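Side-chain contacts in Phospholipase/Carboxylesterase (Haliangium ochraceum, PDB 4Q82), which probably hydrolyses carboxylic esters, as a serine hydrolase with the alpha/beta hydrolase fold: residues A[128-133]-A[138-143]; A[177-182]-A[199-204]; A[256-259]-A[263-266]. One frame throughout, in Å; residues are numbered along the deposited sequence. Where two conformers were deposited one is given.

Contact 1. Residues A[128-133]-A[138-143]; sequences PQHAGG and ADEIRD
Glu140 reaches His130 with its CG anti to the backbone N (chi1 176°) and its chain extended beyond, which carries the carboxylate straight out from the helix; CG of His130 is likewise anti to its own N, and the two side chains meet at about a right angle. The result is a His-carboxylate hydrogen bond in an alpha/beta hydrolase fold, closing the loop that leads from strand 124-128 into helix 138-151. His130 ND1 donates to Glu140 OE2 at 2.9 Å in a nearly straight bond (173°). Glu140 OE2 is met on its syn lone pair and lies in the ring plane of His130. Glu140 OE1 is equally near ND1, but that second bond is weak because the N-H is aimed at its neighbour. Ring and carboxylate planes are turned 37° apart. A glutamate suits the place because it is long enough to span backbones whose CA atoms, in His130 and Glu140, stay 8.7 Å apart. A leucine in place of His130 has no ring N-H to bind Glu140 OE2, and the carboxylate would probably be left freer to turn. Asn65 also donates to OE2, tying the same oxygen to another loop. A water completes the link, donating to Glu140 OE2 at 2.9 Å and accepting from Ala131 N at 2.9 Å.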
loop_
_atom_site.group_PDB
_atom_site.type_symbol
_atom_site.label_atom_id
_atom_site.label_comp_id
_atom_site.label_asym_id
_atom_site.label_seq_id
_atom_site.Cartn_x
_atom_site.Cartn_y
_atom_site.Cartn_z
ATOM N N PRO A 128 1.432 -2.084 -8.845
ATOM C CA PRO A 128 1.045 -3.121 -9.816
ATOM C C PRO A 128 -0.417 -3.056 -10.231
ATOM O O PRO A 128 -1.260 -2.629 -9.443
ATOM C CB PRO A 128 1.326 -4.433 -9.066
ATOM C CG PRO A 128 1.196 -4.037 -7.586
ATOM C CD PRO A 128 1.775 -2.645 -7.525
ATOM N N GLN A 129 -0.719 -3.514 -11.444
ATOM C CA GLN A 129 -2.111 -3.548 -11.893
ATOM C C GLN A 129 -2.654 -4.956 -11.736
ATOM O O GLN A 129 -2.020 -5.936 -12.166
ATOM C CB GLN A 129 -2.246 -3.109 -13.358
ATOM C CG GLN A 129 -3.701 -3.089 -13.868
ATOM C CD GLN A 129 -3.823 -2.277 -15.151
ATOM O OE1 GLN A 129 -3.089 -2.505 -16.120
ATOM N NE2 GLN A 129 -4.741 -1.311 -15.158
ATOM N N HIS A 130 -3.833 -5.043 -11.139
ATOM C CA HIS A 130 -4.540 -6.301 -11.014
ATOM C C HIS A 130 -5.436 -6.512 -12.221
ATOM O O HIS A 130 -6.200 -5.615 -12.595
ATOM C CB HIS A 130 -5.375 -6.314 -9.730
ATOM C CG HIS A 130 -6.266 -7.509 -9.632
ATOM N ND1 HIS A 130 -5.768 -8.788 -9.504
ATOM C CD2 HIS A 130 -7.613 -7.632 -9.715
ATOM C CE1 HIS A 130 -6.776 -9.648 -9.488
ATOM N NE2 HIS A 130 -7.906 -8.971 -9.615
ATOM N N ALA A 131 -5.352 -7.698 -12.828
ATOM C CA ALA A 131 -6.139 -8.026 -14.005
ATOM C C ALA A 131 -7.338 -8.865 -13.589
ATOM O O ALA A 131 -7.266 -9.595 -12.610
ATOM C CB ALA A 131 -5.287 -8.775 -15.017
ATOM N N GLY A 132 -8.442 -8.757 -14.309
ATOM C CA GLY A 132 -9.615 -9.536 -13.938
ATOM C C GLY A 132 -10.688 -8.698 -13.275
ATOM O O GLY A 132 -10.659 -7.468 -13.364
ATOM N N GLY A 133 -11.643 -9.346 -12.607
ATOM C CA GLY A 133 -12.858 -8.651 -12.222
ATOM C C GLY A 133 -13.033 -8.183 -10.784
ATOM O O GLY A 133 -13.944 -7.400 -10.511
ATOM N N ALA A 138 -4.410 -12.958 -2.149
ATOM C CA ALA A 138 -3.318 -13.040 -1.174
ATOM C C ALA A 138 -2.011 -13.487 -1.823
ATOM O O ALA A 138 -0.957 -12.913 -1.567
ATOM C CB ALA A 138 -3.688 -13.988 -0.048
ATOM N N ASP A 139 -2.092 -14.500 -2.674
ATOM C CA ASP A 139 -0.902 -15.063 -3.300
ATOM C C ASP A 139 -0.358 -14.147 -4.392
ATOM O O ASP A 139 0.843 -14.091 -4.612
ATOM C CB ASP A 139 -1.194 -16.450 -3.871
ATOM C CG ASP A 139 -1.333 -17.512 -2.787
ATOM O OD1 ASP A 139 -1.099 -17.218 -1.592
ATOM O OD2 ASP A 139 -1.675 -18.651 -3.131
ATOM N N GLU A 140 -1.237 -13.434 -5.083
ATOM C CA GLU A 140 -0.784 -12.450 -6.069
ATOM C C GLU A 140 0.067 -11.368 -5.395
ATOM O O GLU A 140 1.138 -10.972 -5.890
ATOM C CB GLU A 140 -1.999 -11.850 -6.777
ATOM C CG GLU A 140 -1.724 -10.722 -7.777
ATOM C CD GLU A 140 -3.025 -10.189 -8.400
ATOM O OE1 GLU A 140 -4.124 -10.702 -8.058
ATOM O OE2 GLU A 140 -2.957 -9.265 -9.231
ATOM N N ILE A 141 -0.393 -10.914 -4.236
ATOM C CA ILE A 141 0.319 -9.883 -3.498
ATOM C C ILE A 141 1.631 -10.438 -2.938
ATOM O O ILE A 141 2.667 -9.769 -3.001
ATOM C CB ILE A 141 -0.576 -9.301 -2.376
ATOM C CG1 ILE A 141 -1.773 -8.574 -3.012
ATOM C CG2 ILE A 141 0.199 -8.338 -1.495
ATOM C CD1 ILE A 141 -2.762 -8.038 -2.001
ATOM N N ARG A 142 1.594 -11.666 -2.407
ATOM C CA ARG A 142 2.827 -12.325 -1.952
ATOM C C ARG A 142 3.860 -12.417 -3.077
ATOM O O ARG A 142 5.042 -12.077 -2.891
ATOM C CB ARG A 142 2.542 -13.744 -1.424
ATOM C CG ARG A 142 3.833 -14.486 -1.040
ATOM C CD ARG A 142 3.716 -15.986 -1.122
ATOM N NE ARG A 142 3.250 -16.454 -2.427
ATOM C CZ ARG A 142 2.679 -17.639 -2.618
ATOM N NH1 ARG A 142 2.528 -18.462 -1.588
ATOM N NH2 ARG A 142 2.271 -18.010 -3.830
ATOM N N ASP A 143 3.418 -12.911 -4.236
ATOM C CA ASP A 143 4.342 -13.132 -5.339
ATOM C C ASP A 143 4.935 -11.804 -5.806
ATOM O O ASP A 143 6.118 -11.735 -6.132
ATOM C CB ASP A 143 3.665 -13.843 -6.518
ATOM C CG ASP A 143 3.253 -15.275 -6.200
ATOM O OD1 ASP A 143 3.696 -15.845 -5.177
ATOM O OD2 ASP A 143 2.470 -15.835 -6.992
HETATM O O HOH W 1 -3.426 -9.688 -12.037
#

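Contact 2. Residues A[177-182]-A[199-204]; sequences AHLDTT and NDHGCD
Leu179 and His201 form a CH-pi contact at the protein surface, where the turn following helix 167-178 meets the C-terminal end of helix 195-201. The two side chains come from opposite directions, and the methyl CD2 of Leu179 settles over one face of the imidazole. Leu179 CD2 lies 3.7 Å from the centroid of the His201 ring, 16° off the ring normal, shifted somewhat toward CG and ND1. With CG anti to the backbone N (chi1 176°), Leu179 sends its branched end across to the other segment. Leu179 CD2 also packs beside the next turn of chain, 4.0 Å from Asp204 CB, while the leucine touches Leu205 and Val208 as well. A branched aliphatic residue fits here because it can cover a flat ring and a backbone turn together. The two helices belong to successive beta-alpha-beta crossovers of the alpha/beta hydrolase fold: helix 167-178 leads from strand 158-163 to strand 186-190, and helix 195-201 from there to strand 210-215. The ring of His201 has a polar anchor too: NE2 bonds to the carbonyl O of Arg176 in the first of these helices, and the side chain of Arg176 makes a salt bridge with OD2 of Asp200. On the face opposite Leu179, OD1 of Asp200 stands 3.9 Å above the ring plane of His201, over its centre, and may favour a positively charged imidazole. Gly202 leaves the helix with a positive phi of 55°, easily adopted by glycine, and turns the chain so that Asp204 N can bond to His201 O at 3.2 Å. Cys203, the next residue after Gly202, is held by its disulfide to Cys236.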
loop_
_atom_site.group_PDB
_atom_site.type_symbol
_atom_site.label_atom_id
_atom_site.label_comp_id
_atom_site.label_asym_id
_atom_site.label_seq_id
_atom_site.Cartn_x
_atom_site.Cartn_y
_atom_site.Cartn_z
ATOM N N ALA A 177 -3.545 -14.741 5.077
ATOM C CA ALA A 177 -2.959 -15.969 4.549
ATOM C C ALA A 177 -1.511 -16.133 4.963
ATOM O O ALA A 177 -1.052 -17.252 5.184
ATOM C CB ALA A 177 -3.063 -16.001 3.027
ATOM N N HIS A 178 -0.792 -15.018 5.048
ATOM C CA HIS A 178 0.668 -15.052 5.124
ATOM C C HIS A 178 1.267 -14.340 6.338
ATOM O O HIS A 178 2.455 -14.007 6.325
ATOM C CB HIS A 178 1.254 -14.460 3.837
ATOM C CG HIS A 178 0.876 -15.231 2.614
ATOM N ND1 HIS A 178 1.219 -16.557 2.446
ATOM C CD2 HIS A 178 0.178 -14.879 1.509
ATOM C CE1 HIS A 178 0.747 -16.989 1.290
ATOM N NE2 HIS A 178 0.109 -15.991 0.703
ATOM N N LEU A 179 0.453 -14.120 7.374
ATOM C CA LEU A 179 0.916 -13.474 8.608
ATOM C C LEU A 179 2.206 -14.095 9.151
ATOM O O LEU A 179 3.132 -13.380 9.505
ATOM C CB LEU A 179 -0.162 -13.538 9.693
ATOM C CG LEU A 179 0.184 -12.992 11.090
ATOM C CD1 LEU A 179 0.464 -11.492 11.044
ATOM C CD2 LEU A 179 -0.931 -13.271 12.078
ATOM N N ASP A 180 2.272 -15.422 9.208
ATOM C CA ASP A 180 3.429 -16.074 9.830
ATOM C C ASP A 180 4.713 -15.966 9.008
ATOM O O ASP A 180 5.796 -16.198 9.528
ATOM C CB ASP A 180 3.101 -17.539 10.120
ATOM C CG ASP A 180 1.844 -17.683 10.963
ATOM O OD1 ASP A 180 1.601 -16.801 11.823
ATOM O OD2 ASP A 180 1.083 -18.651 10.760
ATOM N N THR A 181 4.616 -15.598 7.735
ATOM C CA THR A 181 5.822 -15.515 6.913
ATOM C C THR A 181 6.048 -14.140 6.294
ATOM O O THR A 181 7.078 -13.899 5.671
ATOM C CB THR A 181 5.800 -16.528 5.763
ATOM O OG1 THR A 181 4.665 -16.257 4.930
ATOM C CG2 THR A 181 5.730 -17.953 6.290
ATOM N N THR A 182 5.085 -13.240 6.433
ATOM C CA THR A 182 5.224 -11.948 5.759
ATOM C C THR A 182 6.476 -11.187 6.189
ATOM O O THR A 182 6.800 -11.095 7.374
ATOM C CB THR A 182 4.004 -11.041 5.976
ATOM O OG1 THR A 182 4.186 -9.837 5.225
ATOM C CG2 THR A 182 3.812 -10.679 7.447
ATOM N N ASN A 199 -10.646 -11.930 12.574
ATOM C CA ASN A 199 -11.437 -13.038 13.113
ATOM C C ASN A 199 -10.594 -14.312 13.142
ATOM O O ASN A 199 -10.670 -15.112 14.079
ATOM C CB ASN A 199 -12.709 -13.260 12.295
ATOM C CG ASN A 199 -13.557 -14.390 12.849
ATOM O OD1 ASN A 199 -13.693 -15.451 12.234
ATOM N ND2 ASN A 199 -14.098 -14.180 14.034
ATOM N N ASP A 200 -9.773 -14.477 12.110
ATOM C CA ASP A 200 -8.890 -15.628 11.994
ATOM C C ASP A 200 -7.766 -15.611 13.047
ATOM O O ASP A 200 -7.536 -16.600 13.729
ATOM C CB ASP A 200 -8.300 -15.658 10.584
ATOM C CG ASP A 200 -7.618 -16.962 10.243
ATOM O OD1 ASP A 200 -7.046 -17.612 11.147
ATOM O OD2 ASP A 200 -7.646 -17.331 9.045
ATOM N N HIS A 201 -7.066 -14.489 13.162
ATOM C CA HIS A 201 -5.812 -14.446 13.915
ATOM C C HIS A 201 -5.869 -13.774 15.276
ATOM O O HIS A 201 -5.001 -14.020 16.115
ATOM C CB HIS A 201 -4.747 -13.741 13.082
ATOM C CG HIS A 201 -4.294 -14.527 11.891
ATOM N ND1 HIS A 201 -3.602 -15.711 12.005
ATOM C CD2 HIS A 201 -4.412 -14.285 10.564
ATOM C CE1 HIS A 201 -3.321 -16.172 10.798
ATOM N NE2 HIS A 201 -3.798 -15.322 9.907
ATOM N N GLY A 202 -6.854 -12.902 15.491
ATOM C CA GLY A 202 -6.924 -12.153 16.740
ATOM C C GLY A 202 -5.640 -11.393 17.021
ATOM O O GLY A 202 -5.042 -10.826 16.111
ATOM N N CYS A 203 -5.169 -11.418 18.267
ATOM C CA CYS A 203 -4.032 -10.577 18.617
ATOM C C CYS A 203 -2.720 -11.024 17.972
ATOM O O CYS A 203 -1.745 -10.277 17.992
ATOM C CB CYS A 203 -3.897 -10.493 20.133
ATOM S SG CYS A 203 -5.272 -9.529 20.821
ATOM N N ASP A 204 -2.694 -12.200 17.353
ATOM C CA ASP A 204 -1.520 -12.568 16.550
ATOM C C ASP A 204 -1.290 -11.553 15.431
ATOM O O ASP A 204 -0.154 -11.264 15.065
ATOM C CB ASP A 204 -1.663 -13.968 15.950
ATOM C CG ASP A 204 -1.651 -15.073 17.013
ATOM O OD1 ASP A 204 -1.353 -14.787 18.194
ATOM O OD2 ASP A 204 -1.919 -16.235 16.653
#

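Contact 3. Residues A[256-259]-A[263-266]; sequences WSRT and SAGH
The backbones of Arg258 and Ala264 are joined by one hydrogen bond, Ala264 N to Arg258 O at 3.1 Å and 157°, which folds the chain back on the short helix 257-260. In the alpha/beta hydrolase fold this turn follows the last strand, 243-248, in a region that usually carries the catalytic histidine; here the ring of His253 meets that of Trp256 edge to face. The methyl of Ala264 packs alongside the aliphatic stem of Arg258, its CB 3.7 Å from Arg258 CG. A small residue is well placed there, because Ala264 CB is also 3.4 Å from Arg258 O. Ser263 sets its hydroxyl against the backbone of the helix, OG lying 3.2 Å from CA of Arg258. Arg258 holds CG between its N and carbonyl carbon (chi1 71°), which lays the start of the chain beside Ala264. Bent at chi3, the chain then turns off from residues 263-266, and its guanidinium group makes a cation-pi contact with Tyr248 of the last strand. Thr259 is buried and turns its CB from the loop, and its OG1 bonds to the hydroxyl of the same tyrosine. Gly265, with a positive phi of 77°, lets the loop bend and brings His266 round. Here a water bridges the backbones, accepting from His266 N at 2.9 Å and lying 2.8 Å from Arg258 O.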
loop_
_atom_site.group_PDB
_atom_site.type_symbol
_atom_site.label_atom_id
_atom_site.label_comp_id
_atom_site.label_asym_id
_atom_site.label_seq_id
_atom_site.Cartn_x
_atom_site.Cartn_y
_atom_site.Cartn_z
ATOM N N TRP A 256 -9.402 7.653 0.475
ATOM C CA TRP A 256 -7.978 7.581 0.139
ATOM C C TRP A 256 -7.346 8.901 -0.340
ATOM O O TRP A 256 -6.163 9.159 -0.060
ATOM C CB TRP A 256 -7.722 6.500 -0.949
ATOM C CG TRP A 256 -8.645 6.632 -2.165
ATOM C CD1 TRP A 256 -8.478 7.447 -3.256
ATOM C CD2 TRP A 256 -9.864 5.921 -2.372
ATOM N NE1 TRP A 256 -9.534 7.269 -4.156
ATOM C CE2 TRP A 256 -10.395 6.338 -3.625
ATOM C CE3 TRP A 256 -10.568 4.965 -1.612
ATOM C CZ2 TRP A 256 -11.599 5.843 -4.128
ATOM C CZ3 TRP A 256 -11.765 4.458 -2.129
ATOM C CH2 TRP A 256 -12.258 4.895 -3.376
ATOM N N SER A 257 -8.102 9.720 -1.075
ATOM C CA SER A 257 -7.506 10.943 -1.621
ATOM C C SER A 257 -6.949 11.807 -0.481
ATOM O O SER A 257 -5.775 12.202 -0.507
ATOM C CB SER A 257 -8.514 11.734 -2.454
ATOM O OG SER A 257 -8.959 10.959 -3.568
ATOM N N ARG A 258 -7.760 12.042 0.545
ATOM C CA ARG A 258 -7.340 12.921 1.645
ATOM C C ARG A 258 -6.274 12.263 2.497
ATOM O O ARG A 258 -5.551 12.938 3.233
ATOM C CB ARG A 258 -8.525 13.315 2.533
ATOM C CG ARG A 258 -9.079 12.196 3.385
ATOM C CD ARG A 258 -10.401 12.687 4.021
ATOM N NE ARG A 258 -11.412 12.863 2.975
ATOM C CZ ARG A 258 -12.471 13.667 3.076
ATOM N NH1 ARG A 258 -12.665 14.389 4.182
ATOM N NH2 ARG A 258 -13.332 13.751 2.067
ATOM N N THR A 259 -6.141 10.945 2.363
ATOM C CA THR A 259 -5.118 10.215 3.112
ATOM C C THR A 259 -3.771 10.293 2.392
ATOM O O THR A 259 -2.785 10.769 2.964
ATOM C CB THR A 259 -5.535 8.742 3.303
ATOM O OG1 THR A 259 -6.780 8.684 4.020
ATOM C CG2 THR A 259 -4.455 7.962 4.108
ATOM N N SER A 263 -3.959 15.954 2.584
ATOM C CA SER A 263 -4.884 17.061 2.792
ATOM C C SER A 263 -5.626 16.913 4.138
ATOM O O SER A 263 -6.015 17.927 4.725
ATOM C CB SER A 263 -5.905 17.191 1.655
ATOM O OG SER A 263 -6.760 16.067 1.592
ATOM N N ALA A 264 -5.796 15.680 4.619
ATOM C CA ALA A 264 -6.446 15.455 5.934
ATOM C C ALA A 264 -5.452 15.508 7.104
ATOM O O ALA A 264 -5.850 15.371 8.268
ATOM C CB ALA A 264 -7.209 14.112 5.945
ATOM N N GLY A 265 -4.171 15.699 6.812
ATOM C CA GLY A 265 -3.197 15.925 7.871
ATOM C C GLY A 265 -2.766 14.681 8.636
ATOM O O GLY A 265 -2.191 14.821 9.717
ATOM N N HIS A 266 -3.005 13.487 8.081
ATOM C CA HIS A 266 -2.501 12.248 8.667
ATOM C C HIS A 266 -1.218 11.811 7.957
ATOM O O HIS A 266 -1.266 11.326 6.821
ATOM C CB HIS A 266 -3.534 11.148 8.587
ATOM C CG HIS A 266 -4.776 11.454 9.374
ATOM N ND1 HIS A 266 -4.841 11.301 10.749
ATOM C CD2 HIS A 266 -5.981 11.939 8.984
ATOM C CE1 HIS A 266 -6.050 11.649 11.171
ATOM N NE2 HIS A 266 -6.764 12.040 10.119
HETATM O O HOH W 2 -3.675 12.642 5.357
#

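Followed from the N terminus, the contacts come in series, none nested in or crossing another. Contact 1 closes the short loop between strand 124-128 and helix 138-151. Contact 2 closes a longer excursion containing strand 186-190, joining the ends of helices 167-178 and 195-201. Contact 3 closes the tight turn that follows helix 257-260, ahead of helix 268-273. Contacts 1 and 2 touch directly: Asp139 OD1 lies 2.9 Å from His178 NE2, probably a hydrogen bond, and Ala138 packs on Ala177, so helices 138-151 and 167-178 are joined. Contact 3 stands apart, its centre about 25 Å from that of contact 1, on the opposite side of the chain's centre.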